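Side-chain contacts in uncharacterized protein (Porphyromonas gingivalis, PDB 1ZBS), which is of unknown function but is probably an N-acetylglucosamine kinase of the ASKHA superfamily, whose members bind ATP between two domains: residues P76-A81 / I92-D97; E165-A170 / L207-V212; D222-N227 / L236-I241; K11-I16 / L267-E272. All coordinates share one frame; numbering follows the deposited sequence.

How the contacts relate
Contacts 1 and 2 lie on opposite sides of the chain's centre, their own centres 44 Å apart. Contact 1 and the strand of contact 4 share the N-terminal five-stranded sheet, whereas contact 3 reaches the C-terminal one. Contacts 2 and 3 use two parts of the same helix, 210-229, whose start sits among helices and whose later turns cover the second sheet. Along the chain contacts 1, 2 and 3 follow in series, all nested in the loop that contact 4 closes. Contacts 3 and 4 touch, by packing of Ile241 on Pro270 and a probable hydrogen bond between Phe240 O and Leu267 N. Contact 4, which closes the loop, brings the C-terminal helix back to the first sheet.

Contact 1: P76-A81 / I92-D97; sequences PMLNEA and IEVAGD
This is a helix-on-sheet contact inside one beta-alpha-beta unit of the N-terminal domain, where helix 75-85 packs on strand 91-95 through Leu78 and Asn79 on one side and Ile92 and Val94 on the other. The axes of helix 76-81 and strand 92-95 come within 8.0 Å and run at 145°, closer to antiparallel than to perpendicular, as expected when a helix turns back before the next strand. Asn79 has the largest share of the contact. With CG anti to its own N (chi1 -176°), its amide reaches across to the start of the strand, where ND2 lies 2.8 Å from Ile92 O. The N-H...O angle is just 119°, so this is a weak, strongly bent hydrogen bond. The same amide also rests on aliphatic carbon: ND2 is 3.5 Å from Ile92 CG1, and OD1 is 3.6 Å from Ile92 CG2. Both Ile92 branches thus pack against the amide that reaches for the Ile92 carbonyl. Two residues along the strand, on the same face, Val94 splits its methyls between two helix residues. CG2 meets Asn79 CB at 3.7 Å, and CG1 meets Leu78 CD2 at 4.0 Å, the leucine and valine side chains crossing at about a right angle. Leu78 continues inward to Phe65 of the neighbouring strand 62-67, while Ile92 also touches Leu82 one helical turn beyond Leu78. Strand 62-67, helix 75-85 and strand 91-95 together form the beta-alpha-beta crossover that completes the edge of the RNase H-like sheet in ASKHA proteins.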
loop_
_atom_site.group_PDB
_atom_site.type_symbol
_atom_site.label_atom_id
_atom_site.label_comp_id
_atom_site.label_asym_id
_atom_site.label_seq_id
_atom_site.Cartn_x
_atom_site.Cartn_y
_atom_site.Cartn_z
ATOM N N PRO A 76 20.964 21.106 -0.661
ATOM C CA PRO A 76 22.071 21.861 -0.061
ATOM C C PRO A 76 22.588 21.286 1.251
ATOM O O PRO A 76 23.556 21.785 1.815
ATOM C CB PRO A 76 21.478 23.257 0.119
ATOM C CG PRO A 76 20.027 22.981 0.338
ATOM C CD PRO A 76 19.750 21.943 -0.724
HETATM N N MSE A 77 21.942 20.236 1.733
HETATM C CA MSE A 77 22.355 19.615 2.976
HETATM C C MSE A 77 23.408 18.552 2.657
HETATM O O MSE A 77 24.448 18.466 3.312
HETATM C CB MSE A 77 21.128 19.014 3.674
HETATM C CG MSE A 77 21.379 18.444 5.061
HETATM SE SE MSE A 77 22.213 16.692 5.022
HETATM C CE MSE A 77 20.618 15.592 5.177
ATOM N N LEU A 78 23.142 17.748 1.637
ATOM C CA LEU A 78 24.089 16.715 1.238
ATOM C C LEU A 78 25.307 17.394 0.634
ATOM O O LEU A 78 26.416 16.870 0.690
ATOM C CB LEU A 78 23.448 15.781 0.214
ATOM C CG LEU A 78 24.288 14.599 -0.270
ATOM C CD1 LEU A 78 24.837 13.808 0.905
ATOM C CD2 LEU A 78 23.410 13.724 -1.153
ATOM N N ASN A 79 25.087 18.571 0.056
ATOM C CA ASN A 79 26.161 19.342 -0.554
ATOM C C ASN A 79 27.157 19.728 0.539
ATOM O O ASN A 79 28.368 19.689 0.325
ATOM C CB ASN A 79 25.588 20.594 -1.232
ATOM C CG ASN A 79 26.648 21.403 -1.965
ATOM O OD1 ASN A 79 27.626 21.857 -1.370
ATOM N ND2 ASN A 79 26.451 21.594 -3.264
ATOM N N GLU A 80 26.645 20.085 1.712
ATOM C CA GLU A 80 27.498 20.462 2.833
ATOM C C GLU A 80 28.252 19.257 3.375
ATOM O O GLU A 80 29.436 19.353 3.700
ATOM C CB GLU A 80 26.668 21.084 3.955
ATOM C CG GLU A 80 26.011 22.396 3.579
ATOM C CD GLU A 80 25.268 23.021 4.743
ATOM O OE1 GLU A 80 25.905 23.246 5.796
ATOM O OE2 GLU A 80 24.051 23.286 4.605
ATOM N N ALA A 81 27.556 18.128 3.472
ATOM C CA ALA A 81 28.142 16.884 3.966
ATOM C C ALA A 81 29.254 16.421 3.033
ATOM O O ALA A 81 30.333 16.036 3.484
ATOM C CB ALA A 81 27.062 15.806 4.065
ATOM N N ILE A 92 30.827 21.087 -6.383
ATOM C CA ILE A 92 29.968 20.057 -5.814
ATOM C C ILE A 92 28.506 20.342 -6.130
ATOM O O ILE A 92 27.910 21.270 -5.581
ATOM C CB ILE A 92 30.148 19.978 -4.295
ATOM C CG1 ILE A 92 28.980 19.213 -3.676
ATOM C CG2 ILE A 92 30.280 21.376 -3.717
ATOM C CD1 ILE A 92 28.858 17.798 -4.185
ATOM N N GLU A 93 27.934 19.535 -7.019
ATOM C CA GLU A 93 26.542 19.688 -7.437
ATOM C C GLU A 93 25.685 18.488 -7.045
ATOM O O GLU A 93 26.051 17.339 -7.301
ATOM C CB GLU A 93 26.480 19.889 -8.955
ATOM C CG GLU A 93 27.059 21.210 -9.452
ATOM C CD GLU A 93 26.969 21.342 -10.961
ATOM O OE1 GLU A 93 25.879 21.090 -11.513
ATOM O OE2 GLU A 93 27.982 21.702 -11.598
ATOM N N VAL A 94 24.539 18.761 -6.426
ATOM C CA VAL A 94 23.621 17.708 -5.997
ATOM C C VAL A 94 22.299 17.886 -6.725
ATOM O O VAL A 94 21.712 18.967 -6.700
ATOM C CB VAL A 94 23.373 17.766 -4.476
ATOM C CG1 VAL A 94 22.784 16.453 -3.994
ATOM C CG2 VAL A 94 24.675 18.062 -3.751
ATOM N N ALA A 95 21.840 16.825 -7.380
ATOM C CA ALA A 95 20.590 16.872 -8.134
ATOM C C ALA A 95 19.807 15.573 -7.984
ATOM O O ALA A 95 20.348 14.559 -7.546
ATOM C CB ALA A 95 20.884 17.139 -9.603
ATOM N N GLY A 96 18.531 15.613 -8.357
ATOM C CA GLY A 96 17.688 14.435 -8.257
ATOM C C GLY A 96 18.084 13.320 -9.205
ATOM O O GLY A 96 18.755 13.552 -10.215
ATOM N N ASP A 97 17.664 12.102 -8.883
ATOM C CA ASP A 97 17.978 10.953 -9.713
ATOM C C ASP A 97 17.242 10.969 -11.050
ATOM O O ASP A 97 17.712 10.387 -12.032
ATOM C CB ASP A 97 17.676 9.645 -8.968
ATOM C CG ASP A 97 16.239 9.559 -8.468
ATOM O OD1 ASP A 97 15.801 8.432 -8.157
ATOM O OD2 ASP A 97 15.548 10.601 -8.371
#

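Contact 2: E165-A170 / L207-V212; sequences EGLCEA and LDIPAV
Leu167 meets Ile209 tip to tip: its CD2 methyl faces the terminal CD1 of Ile209 at 4.2 Å. The same leucine methyl also lies 4.3 Å from Val212 CG2, so a single carbon of helix 167-174 touches both residues from the start of helix 210-229. The contact is purely apolar, with no hydrogen bond between the segments, and it buries a modest 86 Å² in all. The backbones stay well apart, the nearest alpha carbons being Leu167 CA and Ile209 CA at 10.1 Å, and the distance is bridged by extended side chains. Ile209 spans its share because CG1 is placed opposite the carbonyl carbon and the chain then runs straight on to CD1 (chi2 177°). Both helices begin here. Gly166 occupies the N-cap position before Leu167, with a positive phi of 96°, and its carbonyl O accepts from Ala170 N at 2.7 Å in the first turn. Ile209 is the N-cap residue of the other helix, with Pro210 following in the first turn, a place where a proline needs no N-H. Around the touching methyls the packing is continued by Leu158 of helix 147-159 and by Phe202 of helix 200-204, both against Leu167, while Met163 lies on Val212. What results is hydrophobic packing between the N-terminal turns of two helices, within the all-helical region that this protein inserts between strands 130-133 and 238-241 of its second RNase H-like sheet.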
loop_
_atom_site.group_PDB
_atom_site.type_symbol
_atom_site.label_atom_id
_atom_site.label_comp_id
_atom_site.label_asym_id
_atom_site.label_seq_id
_atom_site.Cartn_x
_atom_site.Cartn_y
_atom_site.Cartn_z
ATOM N N GLU A 165 -1.794 -23.631 -9.530
ATOM C CA GLU A 165 -1.632 -24.433 -8.317
ATOM C C GLU A 165 -0.162 -24.740 -8.088
ATOM O O GLU A 165 0.555 -25.130 -9.012
ATOM C CB GLU A 165 -2.419 -25.749 -8.439
ATOM C CG GLU A 165 -2.658 -26.531 -7.123
ATOM C CD GLU A 165 -1.407 -27.220 -6.557
ATOM O OE1 GLU A 165 -0.728 -27.965 -7.300
ATOM O OE2 GLU A 165 -1.121 -27.028 -5.355
ATOM N N GLY A 166 0.281 -24.555 -6.849
ATOM C CA GLY A 166 1.667 -24.823 -6.508
ATOM C C GLY A 166 2.596 -23.619 -6.526
ATOM O O GLY A 166 3.583 -23.600 -5.792
ATOM N N LEU A 167 2.297 -22.615 -7.348
ATOM C CA LEU A 167 3.152 -21.432 -7.435
ATOM C C LEU A 167 3.295 -20.758 -6.083
ATOM O O LEU A 167 4.385 -20.316 -5.707
ATOM C CB LEU A 167 2.594 -20.420 -8.442
ATOM C CG LEU A 167 3.512 -19.251 -8.836
ATOM C CD1 LEU A 167 4.857 -19.786 -9.307
ATOM C CD2 LEU A 167 2.860 -18.422 -9.936
ATOM N N CYS A 168 2.195 -20.677 -5.349
ATOM C CA CYS A 168 2.233 -20.040 -4.044
ATOM C C CYS A 168 3.198 -20.792 -3.151
ATOM O O CYS A 168 4.116 -20.203 -2.584
ATOM C CB CYS A 168 0.837 -20.027 -3.414
ATOM S SG CYS A 168 0.744 -19.082 -1.884
ATOM N N GLU A 169 2.995 -22.102 -3.037
ATOM C CA GLU A 169 3.857 -22.925 -2.205
ATOM C C GLU A 169 5.301 -22.893 -2.699
ATOM O O GLU A 169 6.234 -22.961 -1.903
ATOM C CB GLU A 169 3.344 -24.371 -2.156
ATOM C CG GLU A 169 1.971 -24.530 -1.512
ATOM C CD GLU A 169 0.836 -24.438 -2.518
ATOM O OE1 GLU A 169 0.752 -23.426 -3.243
ATOM O OE2 GLU A 169 0.025 -25.384 -2.583
ATOM N N ALA A 170 5.481 -22.777 -4.011
ATOM C CA ALA A 170 6.818 -22.718 -4.595
ATOM C C ALA A 170 7.509 -21.406 -4.201
ATOM O O ALA A 170 8.718 -21.379 -3.959
ATOM C CB ALA A 170 6.731 -22.830 -6.114
ATOM N N LEU A 207 7.818 -15.526 -16.124
ATOM C CA LEU A 207 7.073 -14.813 -17.165
ATOM C C LEU A 207 6.455 -15.770 -18.180
ATOM O O LEU A 207 5.579 -15.385 -18.959
ATOM C CB LEU A 207 7.999 -13.838 -17.894
ATOM C CG LEU A 207 8.507 -12.644 -17.085
ATOM C CD1 LEU A 207 9.600 -11.917 -17.856
ATOM C CD2 LEU A 207 7.347 -11.719 -16.785
ATOM N N ASP A 208 6.928 -17.013 -18.179
ATOM C CA ASP A 208 6.412 -18.020 -19.093
ATOM C C ASP A 208 4.995 -18.407 -18.702
ATOM O O ASP A 208 4.298 -19.085 -19.454
ATOM C CB ASP A 208 7.320 -19.264 -19.110
ATOM C CG ASP A 208 7.977 -19.541 -17.764
ATOM O OD1 ASP A 208 8.864 -18.751 -17.349
ATOM O OD2 ASP A 208 7.610 -20.554 -17.121
ATOM N N ILE A 209 4.574 -17.968 -17.521
ATOM C CA ILE A 209 3.231 -18.253 -17.025
ATOM C C ILE A 209 2.339 -17.054 -17.346
ATOM O O ILE A 209 2.689 -15.914 -17.033
ATOM C CB ILE A 209 3.230 -18.459 -15.497
ATOM C CG1 ILE A 209 4.138 -19.638 -15.120
ATOM C CG2 ILE A 209 1.821 -18.680 -15.011
ATOM C CD1 ILE A 209 4.258 -19.856 -13.627
ATOM N N PRO A 210 1.170 -17.298 -17.967
ATOM C CA PRO A 210 0.196 -16.266 -18.351
ATOM C C PRO A 210 -0.135 -15.246 -17.263
ATOM O O PRO A 210 0.101 -14.048 -17.429
ATOM C CB PRO A 210 -1.030 -17.087 -18.750
ATOM C CG PRO A 210 -0.413 -18.299 -19.355
ATOM C CD PRO A 210 0.685 -18.633 -18.362
ATOM N N ALA A 211 -0.692 -15.735 -16.159
ATOM C CA ALA A 211 -1.074 -14.890 -15.033
ATOM C C ALA A 211 0.029 -13.926 -14.607
ATOM O O ALA A 211 -0.241 -12.782 -14.254
ATOM C CB ALA A 211 -1.483 -15.764 -13.858
ATOM N N VAL A 212 1.270 -14.396 -14.636
ATOM C CA VAL A 212 2.420 -13.585 -14.244
ATOM C C VAL A 212 2.709 -12.509 -15.285
ATOM O O VAL A 212 2.855 -11.335 -14.947
ATOM C CB VAL A 212 3.682 -14.472 -14.066
ATOM C CG1 VAL A 212 4.894 -13.620 -13.735
ATOM C CG2 VAL A 212 3.441 -15.489 -12.958
#

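Contact 3: D222-N227 / L236-I241; sequences DFLVRN and LPLHFI
Helix 222-227 passes strand 238-241 at an axis distance of 12.9 Å and an angle of 118°, too wide a gap for the backbones to meet and one bridged by large side chains from both. The strand is part of the C-terminal RNase H-like sheet of the ASKHA fold, and the helix segment belongs to the later turns of helix 210-229, which leads toward that strand and lies over it. A wider, pi-type turn at 225-227 falls just beyond the residues that touch. Phe223 and Phe240 extend from opposite partners and slide past each other in opposite directions, meeting at CE1 to CE1, 3.8 Å apart, with the rings set obliquely. Phe223 gets there with CG anti to its backbone N (chi1 168°), whereas the strand phenylalanine has its ring opposite the carbonyl carbon (chi1 -71°). Both rings also touch Cys114 of the adjacent strand 111-116, so the helix phenylalanine reaches two strands of the sheet. Helix 249-258 packs against the same group through Leu252 and Ile256 on Phe240, and Val255 on Leu224. All four residues that meet across the contact are buried. Next to these rings Arg226 forms a salt bridge with Glu144, and Asn227 OD1 accepts a hydrogen bond from Lys160 of the second subunit, which places this helix beside the dimer interface. One methyl of Leu224 serves two neighbours: CD2 is 3.6 Å from Leu238 CD2, and it also sits at the edge of the Phe240 ring, near the ring plane, 4.2 Å from CZ.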
loop_
_atom_site.group_PDB
_atom_site.type_symbol
_atom_site.label_atom_id
_atom_site.label_comp_id
_atom_site.label_asym_id
_atom_site.label_seq_id
_atom_site.Cartn_x
_atom_site.Cartn_y
_atom_site.Cartn_z
ATOM N N ASP A 222 -0.125 0.571 -17.215
ATOM C CA ASP A 222 -0.633 1.518 -16.237
ATOM C C ASP A 222 0.359 2.647 -16.021
ATOM O O ASP A 222 -0.026 3.806 -15.862
ATOM C CB ASP A 222 -0.856 0.829 -14.889
ATOM C CG ASP A 222 -2.311 0.679 -14.547
ATOM O OD1 ASP A 222 -2.869 -0.416 -14.784
ATOM O OD2 ASP A 222 -2.899 1.666 -14.043
ATOM N N PHE A 223 1.639 2.294 -15.973
ATOM C CA PHE A 223 2.667 3.302 -15.782
ATOM C C PHE A 223 2.645 4.295 -16.938
ATOM O O PHE A 223 2.678 5.509 -16.718
ATOM C CB PHE A 223 4.055 2.668 -15.663
ATOM C CG PHE A 223 5.178 3.668 -15.746
ATOM C CD1 PHE A 223 5.805 3.922 -16.963
ATOM C CD2 PHE A 223 5.577 4.388 -14.624
ATOM C CE1 PHE A 223 6.806 4.890 -17.060
ATOM C CE2 PHE A 223 6.578 5.360 -14.707
ATOM C CZ PHE A 223 7.197 5.611 -15.929
ATOM N N LEU A 224 2.573 3.794 -18.166
ATOM C CA LEU A 224 2.553 4.685 -19.325
ATOM C C LEU A 224 1.339 5.600 -19.286
ATOM O O LEU A 224 1.455 6.824 -19.413
ATOM C CB LEU A 224 2.538 3.875 -20.622
ATOM C CG LEU A 224 3.822 3.084 -20.858
ATOM C CD1 LEU A 224 3.666 2.185 -22.077
ATOM C CD2 LEU A 224 4.977 4.057 -21.040
ATOM N N VAL A 225 0.174 4.993 -19.098
ATOM C CA VAL A 225 -1.072 5.733 -19.044
ATOM C C VAL A 225 -1.051 6.902 -18.056
ATOM O O VAL A 225 -1.261 8.051 -18.442
ATOM C CB VAL A 225 -2.246 4.799 -18.672
ATOM C CG1 VAL A 225 -3.539 5.605 -18.563
ATOM C CG2 VAL A 225 -2.400 3.704 -19.732
ATOM N N ARG A 226 -0.781 6.609 -16.788
ATOM C CA ARG A 226 -0.780 7.630 -15.742
ATOM C C ARG A 226 0.516 8.403 -15.550
ATOM O O ARG A 226 0.588 9.285 -14.691
ATOM C CB ARG A 226 -1.153 6.982 -14.418
ATOM C CG ARG A 226 -2.333 6.046 -14.536
ATOM C CD ARG A 226 -2.197 4.910 -13.549
ATOM N NE ARG A 226 -2.454 5.322 -12.178
ATOM C CZ ARG A 226 -3.625 5.162 -11.563
ATOM N NH1 ARG A 226 -4.642 4.602 -12.205
ATOM N NH2 ARG A 226 -3.771 5.533 -10.297
ATOM N N ASN A 227 1.543 8.091 -16.334
ATOM C CA ASN A 227 2.817 8.783 -16.157
ATOM C C ASN A 227 3.444 9.358 -17.425
ATOM O O ASN A 227 4.211 10.319 -17.351
ATOM C CB ASN A 227 3.826 7.840 -15.469
ATOM C CG ASN A 227 3.371 7.399 -14.080
ATOM O OD1 ASN A 227 3.479 8.151 -13.114
ATOM N ND2 ASN A 227 2.852 6.178 -13.978
ATOM N N LEU A 236 8.104 11.975 -29.060
ATOM C CA LEU A 236 9.333 11.711 -28.321
ATOM C C LEU A 236 9.453 10.247 -27.959
ATOM O O LEU A 236 8.518 9.647 -27.436
ATOM C CB LEU A 236 9.380 12.541 -27.044
ATOM C CG LEU A 236 9.917 13.967 -27.119
ATOM C CD1 LEU A 236 9.741 14.554 -28.512
ATOM C CD2 LEU A 236 9.179 14.804 -26.064
ATOM N N PRO A 237 10.609 9.642 -28.248
ATOM C CA PRO A 237 10.830 8.227 -27.932
ATOM C C PRO A 237 11.033 8.063 -26.420
ATOM O O PRO A 237 11.617 8.932 -25.772
ATOM C CB PRO A 237 12.087 7.896 -28.729
ATOM C CG PRO A 237 12.854 9.183 -28.666
ATOM C CD PRO A 237 11.764 10.202 -28.973
ATOM N N LEU A 238 10.551 6.956 -25.864
ATOM C CA LEU A 238 10.677 6.693 -24.425
ATOM C C LEU A 238 12.027 6.107 -24.016
ATOM O O LEU A 238 12.445 5.066 -24.517
ATOM C CB LEU A 238 9.568 5.741 -23.973
ATOM C CG LEU A 238 8.190 6.314 -23.638
ATOM C CD1 LEU A 238 7.812 7.407 -24.611
ATOM C CD2 LEU A 238 7.161 5.188 -23.646
ATOM N N HIS A 239 12.698 6.779 -23.093
ATOM C CA HIS A 239 13.980 6.317 -22.595
ATOM C C HIS A 239 13.776 5.811 -21.176
ATOM O O HIS A 239 13.134 6.476 -20.364
ATOM C CB HIS A 239 14.995 7.458 -22.623
ATOM C CG HIS A 239 15.424 7.837 -24.007
ATOM N ND1 HIS A 239 16.225 7.026 -24.783
ATOM C CD2 HIS A 239 15.141 8.922 -24.766
ATOM C CE1 HIS A 239 16.415 7.594 -25.958
ATOM N NE2 HIS A 239 15.768 8.745 -25.975
ATOM N N PHE A 240 14.316 4.636 -20.872
ATOM C CA PHE A 240 14.139 4.047 -19.543
ATOM C C PHE A 240 15.416 3.666 -18.844
ATOM O O PHE A 240 16.422 3.325 -19.471
ATOM C CB PHE A 240 13.275 2.785 -19.620
ATOM C CG PHE A 240 11.830 3.049 -19.918
ATOM C CD1 PHE A 240 10.887 3.072 -18.892
ATOM C CD2 PHE A 240 11.404 3.246 -21.230
ATOM C CE1 PHE A 240 9.536 3.278 -19.161
ATOM C CE2 PHE A 240 10.054 3.456 -21.519
ATOM C CZ PHE A 240 9.117 3.470 -20.480
ATOM N N ILE A 241 15.365 3.707 -17.522
ATOM C CA ILE A 241 16.511 3.327 -16.722
ATOM C C ILE A 241 16.006 2.478 -15.554
ATOM O O ILE A 241 14.844 2.575 -15.172
ATOM C CB ILE A 241 17.260 4.587 -16.227
ATOM C CG1 ILE A 241 18.756 4.304 -16.217
ATOM C CG2 ILE A 241 16.771 5.017 -14.859
ATOM C CD1 ILE A 241 19.362 4.301 -17.618
#

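Contact 4: K11-I16 / L267-E272; sequences KTDWCI and LQSPME
Met271, present as selenomethionine, starts with CG anti to its backbone N (chi1 -164°) and then bends at its next two torsions, which swings the selenium toward strand 11-18. There SE rests 3.9 Å from Cys15 CB, the apolar half of a contact between the N-terminal RNase H-like sheet and the start of helix 271-280. That helix follows strand 263-267 of the second sheet, so the chain passes here from the second sheet back onto the first, a crossing between the two halves of the ASKHA fold. Met271 also lies on Ile4 of strand 2-7, next to strand 11-18 in the first sheet. The polar half runs from Asp13 to Ser269, the residue that caps the helix. Ser269 OG accepts from Met271 N at 2.9 Å and 159°, a bond that fixes the hydroxyl at the helix start. Asp13 OD1 is 4.3 Å from that hydroxyl, too far for a direct bond. Its strongest partner is Arg25 of the neighbouring strand 21-29, through a salt bridge to the same OD1. A water closes the gap: it donates to Asp13 OD1 at 2.9 Å and is hydrogen-bonded to Ser269 OG at 2.8 Å.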
loop_
_atom_site.group_PDB
_atom_site.type_symbol
_atom_site.label_atom_id
_atom_site.label_comp_id
_atom_site.label_asym_id
_atom_site.label_seq_id
_atom_site.Cartn_x
_atom_site.Cartn_y
_atom_site.Cartn_z
ATOM N N LYS A 11 20.689 1.212 -3.006
ATOM C CA LYS A 11 22.131 1.422 -2.879
ATOM C C LYS A 11 22.588 2.674 -3.641
ATOM O O LYS A 11 21.805 3.300 -4.360
ATOM C CB LYS A 11 22.890 0.195 -3.405
ATOM C CG LYS A 11 23.261 0.248 -4.898
ATOM C CD LYS A 11 22.057 0.173 -5.837
ATOM C CE LYS A 11 21.589 -1.278 -6.062
ATOM N NZ LYS A 11 20.425 -1.354 -7.034
ATOM N N THR A 12 23.855 3.038 -3.477
ATOM C CA THR A 12 24.403 4.200 -4.167
ATOM C C THR A 12 25.583 3.770 -5.022
ATOM O O THR A 12 26.524 3.163 -4.520
ATOM C CB THR A 12 24.885 5.266 -3.182
ATOM O OG1 THR A 12 23.863 5.515 -2.212
ATOM C CG2 THR A 12 25.205 6.558 -3.920
ATOM N N ASP A 13 25.532 4.076 -6.315
ATOM C CA ASP A 13 26.614 3.704 -7.216
ATOM C C ASP A 13 27.573 4.876 -7.438
ATOM O O ASP A 13 27.154 5.969 -7.817
ATOM C CB ASP A 13 26.045 3.237 -8.556
ATOM C CG ASP A 13 27.077 2.525 -9.405
ATOM O OD1 ASP A 13 26.728 2.079 -10.520
ATOM O OD2 ASP A 13 28.239 2.412 -8.953
ATOM N N TRP A 14 28.858 4.639 -7.195
ATOM C CA TRP A 14 29.874 5.669 -7.359
ATOM C C TRP A 14 30.870 5.349 -8.471
ATOM O O TRP A 14 31.098 4.180 -8.812
ATOM C CB TRP A 14 30.667 5.863 -6.061
ATOM C CG TRP A 14 29.897 6.415 -4.911
ATOM C CD1 TRP A 14 29.276 5.708 -3.924
ATOM C CD2 TRP A 14 29.688 7.799 -4.605
ATOM N NE1 TRP A 14 28.696 6.568 -3.015
ATOM C CE2 TRP A 14 28.932 7.858 -3.411
ATOM C CE3 TRP A 14 30.067 8.995 -5.223
ATOM C CZ2 TRP A 14 28.549 9.066 -2.824
ATOM C CZ3 TRP A 14 29.685 10.203 -4.637
ATOM C CH2 TRP A 14 28.933 10.226 -3.449
ATOM N N CYS A 15 31.473 6.400 -9.025
ATOM C CA CYS A 15 32.476 6.252 -10.073
ATOM C C CYS A 15 33.421 7.440 -10.156
ATOM O O CYS A 15 32.995 8.594 -10.193
ATOM C CB CYS A 15 31.828 6.047 -11.441
ATOM S SG CYS A 15 33.015 6.177 -12.820
ATOM N N ILE A 16 34.714 7.140 -10.170
ATOM C CA ILE A 16 35.738 8.164 -10.289
ATOM C C ILE A 16 36.182 8.117 -11.747
ATOM O O ILE A 16 36.848 7.175 -12.168
ATOM C CB ILE A 16 36.942 7.875 -9.367
ATOM C CG1 ILE A 16 36.517 7.978 -7.903
ATOM C CG2 ILE A 16 38.060 8.864 -9.642
ATOM C CD1 ILE A 16 37.651 7.758 -6.923
ATOM N N LEU A 267 18.306 1.008 -20.349
ATOM C CA LEU A 267 19.580 0.603 -19.768
ATOM C C LEU A 267 19.383 0.414 -18.264
ATOM O O LEU A 267 18.572 1.107 -17.644
ATOM C CB LEU A 267 20.641 1.684 -20.004
ATOM C CG LEU A 267 21.362 1.764 -21.360
ATOM C CD1 LEU A 267 22.254 3.002 -21.397
ATOM C CD2 LEU A 267 22.201 0.512 -21.568
ATOM N N GLN A 268 20.125 -0.514 -17.671
ATOM C CA GLN A 268 19.997 -0.757 -16.238
ATOM C C GLN A 268 20.505 0.432 -15.410
ATOM O O GLN A 268 19.815 0.898 -14.499
ATOM C CB GLN A 268 20.739 -2.049 -15.861
ATOM C CG GLN A 268 20.708 -2.361 -14.369
ATOM C CD GLN A 268 20.907 -3.842 -14.057
ATOM O OE1 GLN A 268 21.735 -4.520 -14.674
ATOM N NE2 GLN A 268 20.155 -4.346 -13.081
ATOM N N SER A 269 21.690 0.936 -15.764
ATOM C CA SER A 269 22.331 2.058 -15.065
ATOM C C SER A 269 22.574 3.284 -15.954
ATOM O O SER A 269 22.758 3.166 -17.161
ATOM C CB SER A 269 23.678 1.591 -14.478
ATOM O OG SER A 269 24.514 2.681 -14.113
ATOM N N PRO A 270 22.537 4.487 -15.363
ATOM C CA PRO A 270 22.772 5.717 -16.126
ATOM C C PRO A 270 24.238 6.115 -15.981
ATOM O O PRO A 270 24.673 7.134 -16.510
ATOM C CB PRO A 270 21.863 6.720 -15.435
ATOM C CG PRO A 270 22.005 6.317 -13.998
ATOM C CD PRO A 270 21.887 4.794 -14.073
HETATM N N MSE A 271 24.996 5.305 -15.253
HETATM C CA MSE A 271 26.390 5.624 -15.014
HETATM C C MSE A 271 27.189 5.932 -16.276
HETATM O O MSE A 271 27.774 7.005 -16.386
HETATM C CB MSE A 271 27.073 4.510 -14.232
HETATM C CG MSE A 271 28.387 4.964 -13.632
HETATM SE SE MSE A 271 28.191 6.608 -12.590
HETATM C CE MSE A 271 28.607 7.925 -13.928
ATOM N N GLU A 272 27.221 4.998 -17.220
ATOM C CA GLU A 272 27.949 5.215 -18.464
ATOM C C GLU A 272 27.498 6.530 -19.088
ATOM O O GLU A 272 28.305 7.295 -19.624
ATOM C CB GLU A 272 27.694 4.069 -19.446
ATOM C CG GLU A 272 28.396 2.768 -19.072
ATOM C CD GLU A 272 29.905 2.939 -18.933
ATOM O OE1 GLU A 272 30.543 3.464 -19.875
ATOM O OE2 GLU A 272 30.455 2.543 -17.876
HETATM O O HOH W 1 24.232 3.314 -11.361
#